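Local coordinates for protein putative nucleotidyltransferase (Sulfolobus solfataricus P2, PDB 2RFF) that is a putative nucleotidyltransferase, probably transferring a nucleotidyl group from a nucleoside triphosphate to an acceptor, at residues E10-M15 / G40-G45; K17-I22 / V99-R104; L33-I38 / G90-V95. One frame throughout, in Å; residues are numbered along the deposited sequence. Where two conformers were deposited one is given.

Interaction 1: E10-M15 / G40-G45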
loop_
_atom_site.group_PDB
_atom_site.type_symbol
_atom_site.label_atom_id
_atom_site.label_comp_id
_atom_site.label_asym_id
_atom_site.label_seq_id
_atom_site.Cartn_x
_atom_site.Cartn_y
_atom_site.Cartn_z
ATOM N N GLU A 10 8.298 -15.711 -4.519
ATOM C CA GLU A 10 8.956 -14.785 -5.459
ATOM C C GLU A 10 8.019 -13.635 -5.841
ATOM O O GLU A 10 8.477 -12.492 -5.936
ATOM C CB GLU A 10 9.493 -15.498 -6.703
ATOM C CG GLU A 10 10.679 -16.411 -6.422
ATOM C CD GLU A 10 11.079 -17.324 -7.606
ATOM O OE1 GLU A 10 10.592 -17.152 -8.749
ATOM O OE2 GLU A 10 11.907 -18.223 -7.372
ATOM N N SER A 11 6.720 -13.925 -6.018
ATOM C CA SER A 11 5.738 -12.887 -6.344
ATOM C C SER A 11 5.559 -11.938 -5.179
ATOM O O SER A 11 5.351 -10.764 -5.407
ATOM C CB SER A 11 4.383 -13.451 -6.762
ATOM O OG SER A 11 3.651 -13.925 -5.634
ATOM N N GLN A 12 5.625 -12.442 -3.951
ATOM C CA GLN A 12 5.487 -11.572 -2.752
ATOM C C GLN A 12 6.658 -10.578 -2.691
ATOM O O GLN A 12 6.465 -9.378 -2.496
ATOM C CB GLN A 12 5.426 -12.399 -1.462
ATOM C CG GLN A 12 5.067 -11.605 -0.176
ATOM C CD GLN A 12 3.592 -11.188 -0.095
ATOM O OE1 GLN A 12 2.837 -11.203 -1.089
ATOM N NE2 GLN A 12 3.160 -10.836 1.130
ATOM N N ILE A 13 7.871 -11.081 -2.924
ATOM C CA ILE A 13 9.073 -10.258 -2.947
ATOM C C ILE A 13 8.977 -9.197 -4.044
ATOM O O ILE A 13 9.149 -8.003 -3.788
ATOM C CB ILE A 13 10.363 -11.113 -3.107
ATOM C CG1 ILE A 13 10.530 -12.032 -1.895
ATOM C CG2 ILE A 13 11.608 -10.244 -3.203
ATOM C CD1 ILE A 13 11.569 -13.116 -2.056
ATOM N N ARG A 14 8.650 -9.624 -5.260
ATOM C CA ARG A 14 8.508 -8.719 -6.379
ATOM C C ARG A 14 7.427 -7.644 -6.159
ATOM O O ARG A 14 7.632 -6.462 -6.436
ATOM C CB ARG A 14 8.200 -9.546 -7.638
ATOM C CG ARG A 14 8.029 -8.799 -8.887
ATOM C CD ARG A 14 7.938 -9.731 -10.071
ATOM N NE ARG A 14 6.766 -10.615 -10.008
ATOM C CZ ARG A 14 6.742 -11.954 -9.822
ATOM N NH1 ARG A 14 7.831 -12.709 -9.654
ATOM N NH2 ARG A 14 5.564 -12.559 -9.800
HETATM N N MSE A 15 6.304 -8.043 -5.570
HETATM C CA MSE A 15 5.162 -7.119 -5.366
HETATM C C MSE A 15 5.448 -6.107 -4.255
HETATM O O MSE A 15 5.072 -4.954 -4.373
HETATM C CB MSE A 15 3.858 -7.875 -5.130
HETATM C CG MSE A 15 3.326 -8.620 -6.344
HETATM SE SE MSE A 15 1.919 -7.767 -7.325
HETATM C CE MSE A 15 2.833 -6.272 -8.064
ATOM N N GLY A 40 -5.501 -6.604 1.882
ATOM C CA GLY A 40 -5.884 -7.673 0.985
ATOM C C GLY A 40 -5.098 -8.948 1.198
ATOM O O GLY A 40 -4.459 -9.138 2.223
ATOM N N SER A 41 -5.123 -9.821 0.195
ATOM C CA SER A 41 -4.574 -11.185 0.354
ATOM C C SER A 41 -3.095 -11.249 0.633
ATOM O O SER A 41 -2.653 -12.170 1.321
ATOM C CB SER A 41 -4.919 -12.070 -0.837
ATOM O OG SER A 41 -4.349 -11.581 -2.004
ATOM N N ARG A 42 -2.327 -10.287 0.096
ATOM C CA ARG A 42 -0.871 -10.244 0.368
ATOM C C ARG A 42 -0.541 -9.795 1.790
ATOM O O ARG A 42 0.552 -10.025 2.251
ATOM C CB ARG A 42 -0.090 -9.476 -0.702
ATOM C CG ARG A 42 -0.100 -10.198 -2.068
ATOM C CD ARG A 42 0.736 -9.498 -3.120
ATOM N NE ARG A 42 0.685 -10.230 -4.386
ATOM C CZ ARG A 42 1.364 -11.345 -4.654
ATOM N NH1 ARG A 42 2.214 -11.887 -3.812
ATOM N NH2 ARG A 42 1.198 -11.932 -5.815
ATOM N N ALA A 43 -1.482 -9.139 2.465
ATOM C CA ALA A 43 -1.340 -8.854 3.903
ATOM C C ALA A 43 -1.820 -10.031 4.738
ATOM O O ALA A 43 -1.183 -10.378 5.728
ATOM C CB ALA A 43 -2.129 -7.620 4.305
ATOM N N ARG A 44 -2.932 -10.649 4.342
ATOM C CA ARG A 44 -3.544 -11.737 5.134
ATOM C C ARG A 44 -2.791 -13.058 5.065
ATOM O O ARG A 44 -2.664 -13.771 6.057
ATOM C CB ARG A 44 -4.973 -11.985 4.689
ATOM C CG ARG A 44 -5.902 -10.787 4.761
ATOM C CD ARG A 44 -7.304 -11.159 4.378
ATOM N NE ARG A 44 -7.488 -11.658 2.998
ATOM C CZ ARG A 44 -7.992 -10.978 1.958
ATOM N NH1 ARG A 44 -8.435 -9.744 2.078
ATOM N NH2 ARG A 44 -8.122 -11.565 0.789
ATOM N N GLY A 45 -2.313 -13.377 3.863
ATOM C CA GLY A 45 -1.628 -14.635 3.592
ATOM C C GLY A 45 -2.312 -15.522 2.579
ATOM O O GLY A 45 -1.654 -16.440 2.074
#

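Interaction 2: K17-I22 / V99-R104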
loop_
_atom_site.group_PDB
_atom_site.type_symbol
_atom_site.label_atom_id
_atom_site.label_comp_id
_atom_site.label_asym_id
_atom_site.label_seq_id
_atom_site.Cartn_x
_atom_site.Cartn_y
_atom_site.Cartn_z
ATOM N N LYS A 17 8.479 -5.079 -3.538
ATOM C CA LYS A 17 9.457 -4.170 -4.110
ATOM C C LYS A 17 8.789 -3.124 -5.041
ATOM O O LYS A 17 9.179 -1.962 -5.018
ATOM C CB LYS A 17 10.600 -4.948 -4.732
ATOM C CG LYS A 17 11.479 -5.656 -3.670
ATOM C CD LYS A 17 12.588 -6.517 -4.312
ATOM C CE LYS A 17 13.479 -7.264 -3.312
ATOM N NZ LYS A 17 14.436 -8.176 -4.063
ATOM N N LEU A 18 7.780 -3.523 -5.824
ATOM C CA LEU A 18 7.022 -2.589 -6.631
ATOM C C LEU A 18 6.278 -1.582 -5.741
ATOM O O LEU A 18 6.323 -0.385 -6.034
ATOM C CB LEU A 18 6.031 -3.291 -7.530
ATOM C CG LEU A 18 5.079 -2.419 -8.351
ATOM C CD1 LEU A 18 5.819 -1.400 -9.219
ATOM C CD2 LEU A 18 4.129 -3.291 -9.118
ATOM N N ALA A 19 5.610 -2.044 -4.655
ATOM C CA ALA A 19 4.916 -1.177 -3.701
ATOM C C ALA A 19 5.916 -0.179 -3.100
ATOM O O ALA A 19 5.582 1.006 -2.970
ATOM C CB ALA A 19 4.250 -1.974 -2.650
ATOM N N LYS A 20 7.127 -0.637 -2.762
ATOM C CA LYS A 20 8.175 0.258 -2.235
ATOM C C LYS A 20 8.481 1.390 -3.214
ATOM O O LYS A 20 8.536 2.544 -2.817
ATOM C CB LYS A 20 9.473 -0.485 -1.871
ATOM C CG LYS A 20 10.687 0.425 -1.512
ATOM C CD LYS A 20 11.906 -0.351 -1.097
ATOM C CE LYS A 20 13.146 0.541 -0.932
ATOM N NZ LYS A 20 13.052 1.563 0.159
ATOM N N GLU A 21 8.705 1.056 -4.497
ATOM C CA GLU A 21 8.988 2.061 -5.525
ATOM C C GLU A 21 7.855 3.088 -5.622
ATOM O O GLU A 21 8.099 4.293 -5.672
ATOM C CB GLU A 21 9.150 1.430 -6.894
ATOM C CG GLU A 21 10.337 0.554 -7.119
ATOM C CD GLU A 21 10.373 -0.016 -8.566
ATOM O OE1 GLU A 21 9.902 0.648 -9.539
ATOM O OE2 GLU A 21 10.889 -1.134 -8.730
ATOM N N ILE A 22 6.614 2.603 -5.638
ATOM C CA ILE A 22 5.457 3.491 -5.732
ATOM C C ILE A 22 5.411 4.406 -4.509
ATOM O O ILE A 22 5.205 5.612 -4.665
ATOM C CB ILE A 22 4.125 2.682 -5.874
ATOM C CG1 ILE A 22 4.098 1.965 -7.248
ATOM C CG2 ILE A 22 2.877 3.591 -5.715
ATOM C CD1 ILE A 22 2.977 0.937 -7.420
ATOM N N VAL A 99 -1.251 -4.512 7.041
ATOM C CA VAL A 99 0.129 -4.543 7.501
ATOM C C VAL A 99 0.777 -3.183 7.272
ATOM O O VAL A 99 0.667 -2.647 6.192
ATOM C CB VAL A 99 0.941 -5.597 6.714
ATOM C CG1 VAL A 99 2.456 -5.413 6.931
ATOM C CG2 VAL A 99 0.466 -6.979 7.086
ATOM N N LEU A 100 1.396 -2.610 8.312
ATOM C CA LEU A 100 2.107 -1.351 8.182
ATOM C C LEU A 100 3.355 -1.572 7.294
ATOM O O LEU A 100 4.231 -2.384 7.555
ATOM C CB LEU A 100 2.441 -0.748 9.546
ATOM C CG LEU A 100 3.073 0.644 9.523
ATOM C CD1 LEU A 100 2.090 1.717 9.131
ATOM C CD2 LEU A 100 3.672 0.976 10.908
ATOM N N PHE A 101 3.408 -0.788 6.234
ATOM C CA PHE A 101 4.441 -0.914 5.227
ATOM C C PHE A 101 5.451 0.212 5.355
ATOM O O PHE A 101 6.643 -0.009 5.156
ATOM C CB PHE A 101 3.771 -0.893 3.845
ATOM C CG PHE A 101 4.690 -1.182 2.672
ATOM C CD1 PHE A 101 5.239 -2.452 2.534
ATOM C CD2 PHE A 101 4.918 -0.214 1.691
ATOM C CE1 PHE A 101 6.037 -2.736 1.435
ATOM C CE2 PHE A 101 5.745 -0.497 0.590
ATOM C CZ PHE A 101 6.320 -1.750 0.474
ATOM N N TRP A 102 4.955 1.417 5.623
ATOM C CA TRP A 102 5.763 2.605 5.693
ATOM C C TRP A 102 5.060 3.606 6.598
ATOM O O TRP A 102 3.815 3.646 6.697
ATOM C CB TRP A 102 5.941 3.162 4.268
ATOM C CG TRP A 102 6.688 4.472 4.139
ATOM C CD1 TRP A 102 8.013 4.642 3.887
ATOM C CD2 TRP A 102 6.142 5.787 4.293
ATOM N NE1 TRP A 102 8.334 5.985 3.831
ATOM C CE2 TRP A 102 7.201 6.710 4.104
ATOM C CE3 TRP A 102 4.853 6.283 4.578
ATOM C CZ2 TRP A 102 7.006 8.107 4.169
ATOM C CZ3 TRP A 102 4.659 7.671 4.674
ATOM C CH2 TRP A 102 5.732 8.566 4.457
ATOM N N LYS A 103 5.877 4.391 7.274
ATOM C CA LYS A 103 5.384 5.497 8.101
ATOM C C LYS A 103 6.433 6.601 8.002
ATOM O O LYS A 103 7.622 6.329 8.028
ATOM C CB LYS A 103 5.128 5.078 9.541
ATOM C CG LYS A 103 4.573 6.193 10.405
ATOM C CD LYS A 103 4.095 5.620 11.694
ATOM C CE LYS A 103 3.668 6.675 12.675
ATOM N NZ LYS A 103 2.466 7.382 12.249
ATOM N N ARG A 104 5.996 7.848 7.892
ATOM C CA ARG A 104 6.944 8.935 7.775
ATOM C C ARG A 104 8.077 8.876 8.832
ATOM O O ARG A 104 9.248 8.973 8.438
ATOM C CB ARG A 104 6.217 10.287 7.804
ATOM C CG ARG A 104 7.086 11.515 7.668
ATOM C CD ARG A 104 7.642 11.689 6.295
ATOM N NE ARG A 104 6.614 11.970 5.292
ATOM C CZ ARG A 104 6.815 11.995 3.963
ATOM N NH1 ARG A 104 7.992 11.729 3.439
ATOM N NH2 ARG A 104 5.794 12.256 3.158
#

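Interaction 3: L33-I38 / G90-V95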
loop_
_atom_site.group_PDB
_atom_site.type_symbol
_atom_site.label_atom_id
_atom_site.label_comp_id
_atom_site.label_asym_id
_atom_site.label_seq_id
_atom_site.Cartn_x
_atom_site.Cartn_y
_atom_site.Cartn_z
ATOM N N LEU A 33 1.637 12.678 3.277
ATOM C CA LEU A 33 1.551 11.207 3.304
ATOM C C LEU A 33 2.180 10.795 4.635
ATOM O O LEU A 33 3.317 11.148 4.918
ATOM C CB LEU A 33 2.306 10.533 2.164
ATOM C CG LEU A 33 2.097 8.997 2.184
ATOM C CD1 LEU A 33 0.716 8.606 1.705
ATOM C CD2 LEU A 33 3.134 8.367 1.311
ATOM N N GLU A 34 1.424 10.051 5.436
ATOM C CA GLU A 34 1.854 9.688 6.787
ATOM C C GLU A 34 2.149 8.216 6.980
ATOM O O GLU A 34 3.089 7.862 7.694
ATOM C CB GLU A 34 0.848 10.216 7.827
ATOM C CG GLU A 34 1.108 9.819 9.245
ATOM C CD GLU A 34 2.505 10.182 9.774
ATOM O OE1 GLU A 34 3.153 11.100 9.248
ATOM O OE2 GLU A 34 2.931 9.548 10.774
ATOM N N GLU A 35 1.311 7.364 6.415
ATOM C CA GLU A 35 1.436 5.920 6.549
ATOM C C GLU A 35 0.986 5.267 5.268
ATOM O O GLU A 35 0.136 5.810 4.555
ATOM C CB GLU A 35 0.566 5.355 7.693
ATOM C CG GLU A 35 1.028 5.740 9.094
ATOM C CD GLU A 35 0.077 5.466 10.224
ATOM O OE1 GLU A 35 -1.041 4.943 10.049
ATOM O OE2 GLU A 35 0.495 5.762 11.343
ATOM N N VAL A 36 1.562 4.098 5.016
ATOM C CA VAL A 36 1.089 3.231 3.945
ATOM C C VAL A 36 0.949 1.836 4.527
ATOM O O VAL A 36 1.828 1.364 5.257
ATOM C CB VAL A 36 2.006 3.220 2.713
ATOM C CG1 VAL A 36 1.574 2.191 1.608
ATOM C CG2 VAL A 36 2.097 4.599 2.120
ATOM N N TYR A 37 -0.138 1.181 4.162
ATOM C CA TYR A 37 -0.384 -0.198 4.551
ATOM C C TYR A 37 -0.531 -1.060 3.285
ATOM O O TYR A 37 -0.952 -0.583 2.212
ATOM C CB TYR A 37 -1.653 -0.312 5.397
ATOM C CG TYR A 37 -1.606 0.389 6.723
ATOM C CD1 TYR A 37 -1.820 1.763 6.816
ATOM C CD2 TYR A 37 -1.333 -0.320 7.904
ATOM C CE1 TYR A 37 -1.834 2.420 8.088
ATOM C CE2 TYR A 37 -1.324 0.331 9.147
ATOM C CZ TYR A 37 -1.523 1.714 9.200
ATOM O OH TYR A 37 -1.532 2.413 10.369
ATOM N N ILE A 38 -0.185 -2.337 3.446
ATOM C CA ILE A 38 -0.577 -3.374 2.509
ATOM C C ILE A 38 -1.856 -3.998 3.104
ATOM O O ILE A 38 -1.932 -4.262 4.322
ATOM C CB ILE A 38 0.495 -4.458 2.309
ATOM C CG1 ILE A 38 1.825 -3.822 1.920
ATOM C CG2 ILE A 38 -0.001 -5.508 1.288
ATOM C CD1 ILE A 38 1.764 -2.842 0.749
ATOM N N GLY A 90 -7.793 9.874 10.041
ATOM C CA GLY A 90 -8.943 9.565 10.864
ATOM C C GLY A 90 -9.833 8.464 10.357
ATOM O O GLY A 90 -10.728 8.045 11.095
ATOM N N GLU A 91 -9.595 7.965 9.133
ATOM C CA GLU A 91 -10.429 6.944 8.507
ATOM C C GLU A 91 -9.740 5.594 8.332
ATOM O O GLU A 91 -10.373 4.652 7.869
ATOM C CB GLU A 91 -10.791 7.411 7.101
ATOM C CG GLU A 91 -11.562 8.696 6.994
ATOM C CD GLU A 91 -11.529 9.296 5.609
ATOM O OE1 GLU A 91 -10.730 8.866 4.756
ATOM O OE2 GLU A 91 -12.288 10.256 5.378
ATOM N N LYS A 92 -8.463 5.495 8.691
ATOM C CA LYS A 92 -7.696 4.270 8.422
ATOM C C LYS A 92 -8.236 2.961 9.029
ATOM O O LYS A 92 -7.971 1.890 8.495
ATOM C CB LYS A 92 -6.211 4.459 8.699
ATOM C CG LYS A 92 -5.850 4.594 10.144
ATOM C CD LYS A 92 -4.369 4.933 10.295
ATOM C CE LYS A 92 -4.073 5.030 11.770
ATOM N NZ LYS A 92 -2.765 5.652 12.056
ATOM N N ASP A 93 -9.014 3.055 10.112
ATOM C CA ASP A 93 -9.662 1.881 10.732
ATOM C C ASP A 93 -10.700 1.216 9.820
ATOM O O ASP A 93 -11.095 0.107 10.074
ATOM C CB ASP A 93 -10.332 2.228 12.087
ATOM C CG ASP A 93 -9.334 2.438 13.240
ATOM O OD1 ASP A 93 -8.135 2.097 13.140
ATOM O OD2 ASP A 93 -9.792 2.913 14.311
ATOM N N ARG A 94 -11.119 1.890 8.734
ATOM C CA ARG A 94 -12.075 1.320 7.772
ATOM C C ARG A 94 -11.541 0.094 7.023
ATOM O O ARG A 94 -12.328 -0.717 6.538
ATOM C CB ARG A 94 -12.566 2.382 6.783
ATOM C CG ARG A 94 -13.539 3.367 7.428
ATOM C CD ARG A 94 -14.189 4.309 6.397
ATOM N NE ARG A 94 -15.583 4.576 6.772
ATOM C CZ ARG A 94 -16.656 3.845 6.419
ATOM N NH1 ARG A 94 -16.572 2.771 5.620
ATOM N NH2 ARG A 94 -17.858 4.212 6.860
ATOM N N VAL A 95 -10.208 -0.037 6.938
ATOM C CA VAL A 95 -9.559 -1.172 6.321
ATOM C C VAL A 95 -9.006 -1.975 7.488
ATOM O O VAL A 95 -8.097 -1.525 8.164
ATOM C CB VAL A 95 -8.460 -0.736 5.386
ATOM C CG1 VAL A 95 -7.762 -1.962 4.753
ATOM C CG2 VAL A 95 -9.034 0.176 4.287
#

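Interaction 1: E10-M15 / G40-G45
Gln12 of the long helix 6-29 and Arg42 of the short helix 41-44 have the nearest CA atoms of the two segments, 7.2 Å apart, a gap bridged mainly by the long side chain of Arg42. Segment 40-45 opens with the Gly-Ser pair characteristic of the nucleotidyltransferase fold; Gly40 is the N-cap of the short helix. Arg42, extended from CG to NE, carries its guanidinium to the long helix, where its several N-H groups serve Ser11, Gln12 and, beyond the contact, Ser51 O. End-on, Arg42 NH1 and NH2 both grip Ser11 OG, at 3.1 and 3.2 Å, and Ser11 OG is also hydrogen-bonded to Ala8 O. Arg42 NH1 has a second bond, to Gln12 OE1 (2.9 Å), which lies 4° out of the guanidinium plane. Gln12, bent at chi2 (73°), runs past Arg42 in the opposite direction, a suitable residue because its amide can accept and donate at once. Selenomethionine Met15, in one of two modelled conformers, lays CG over a guanidinium face, 3.7 Å from Arg42 NE. The amide's other end closes the pairing: Gln12 NE2 donates to Arg42 O at 3.0 Å, in the carbonyl plane and on a lone pair.

Interaction 2: K17-I22 / V99-R104
Phe101 and Ala19 make the apolar part of this contact: the ring's far rim meets the methyl group, with Phe101 CZ 3.8 Å from Ala19 CB. A methyl suits this place because it is short enough to let the ring come close to the helix backbone, and Phe101 CE2 lies 3.7 Å from Ala19 C. The phenyl reaches this far because its CG stands anti to the backbone N (chi1 -173°), which carries the ring out from the strand. A second apolar touch, between Phe101 CZ and Lys20 CB, is looser at 4.1 Å.

The meeting with the main chain is of another kind. Lys20 N approaches the ring's edge, near its plane, 3.5 Å from Phe101 CZ; this is van der Waals packing and no hydrogen bond. Phe101 and Trp102 together face Val36 of the neighbouring antiparallel strand, a classic beta bulge, which probably helps both aromatics to meet helix 6-29, where the ring of Phe101 also touches Leu16 and Val23. Replacing Phe101 by an alanine would probably open a gap between this helix and strand 98-103 and leave the methyl of Ala19 without its aromatic neighbour.

Polar chemistry stays out of the interface. Lys20 contributes its backbone and CB to the ring, while its ammonium forms a salt bridge with Glu24, one turn further along the helix.

Interaction 3: L33-I38 / G90-V95
The bulged strand 33-39, a central strand of the mixed sheet, here meets the 3-10 turn 92-94 that lies between strands 82-88 and 98-103. Glu34 and Glu35 both face Val58 on the adjoining strand, a classic beta bulge, and the meeting with the turn falls to Glu35 and Tyr37, whose CB atoms both point toward it. Lys92 is the partner from the turn. Its CG sits between the backbone N and the carbonyl carbon (chi1 70°), and from there the chain runs straight out, crossing Glu35 at about a right angle. The ammonium makes a salt bridge with the carboxylate, Lys92 NZ donating to Glu35 OE1 at 2.7 Å on the syn side, 25° out of the carboxylate plane. A lysine suits the place because its long, extended chain brings a charge to the carboxylate while its methylenes lie against the phenol: Lys92 CD passes 3.8 Å from Tyr37 OH. The phenol has its own bond to the same oxygen, Tyr37 OH donating to Glu35 OE1 at 2.6 Å from above the plane, 55° out of it. Lysine and tyrosine thus take opposite faces of that plane. The other carboxylate oxygen, Glu35 OE2, pairs with Lys103, and Lys98 makes a cation-pi contact with the Tyr37 ring. With one donor on each face at OE1 and a second ammonium at OE2, the carboxylate of the buried Glu35 has little freedom to turn and is likely to be stabilised in its ionised form.

In the fold
Interactions 1 and 2 both use helix 6-29, and their centres lie about 12 Å apart; Ala43 CB of the first packs against Val99 CG2 of the second at 3.9 Å. Interactions 2 and 3, also about 12 Å apart between centres, meet on adjacent antiparallel strands, where Lys103 NZ pairs with Glu34 OE2 and with Glu35 OE2, each at 2.7 Å. Interactions 1 and 3 are about 18 Å apart, centre to centre, yet Ala43 CB packs 3.4 Å from Ile38 O. Interaction 1 contains the Gly-Ser signature that, in related nucleotidyltransferases, helps form the nucleotide site; interaction 3 is a salt-bridged contact on the strand that runs into that turn.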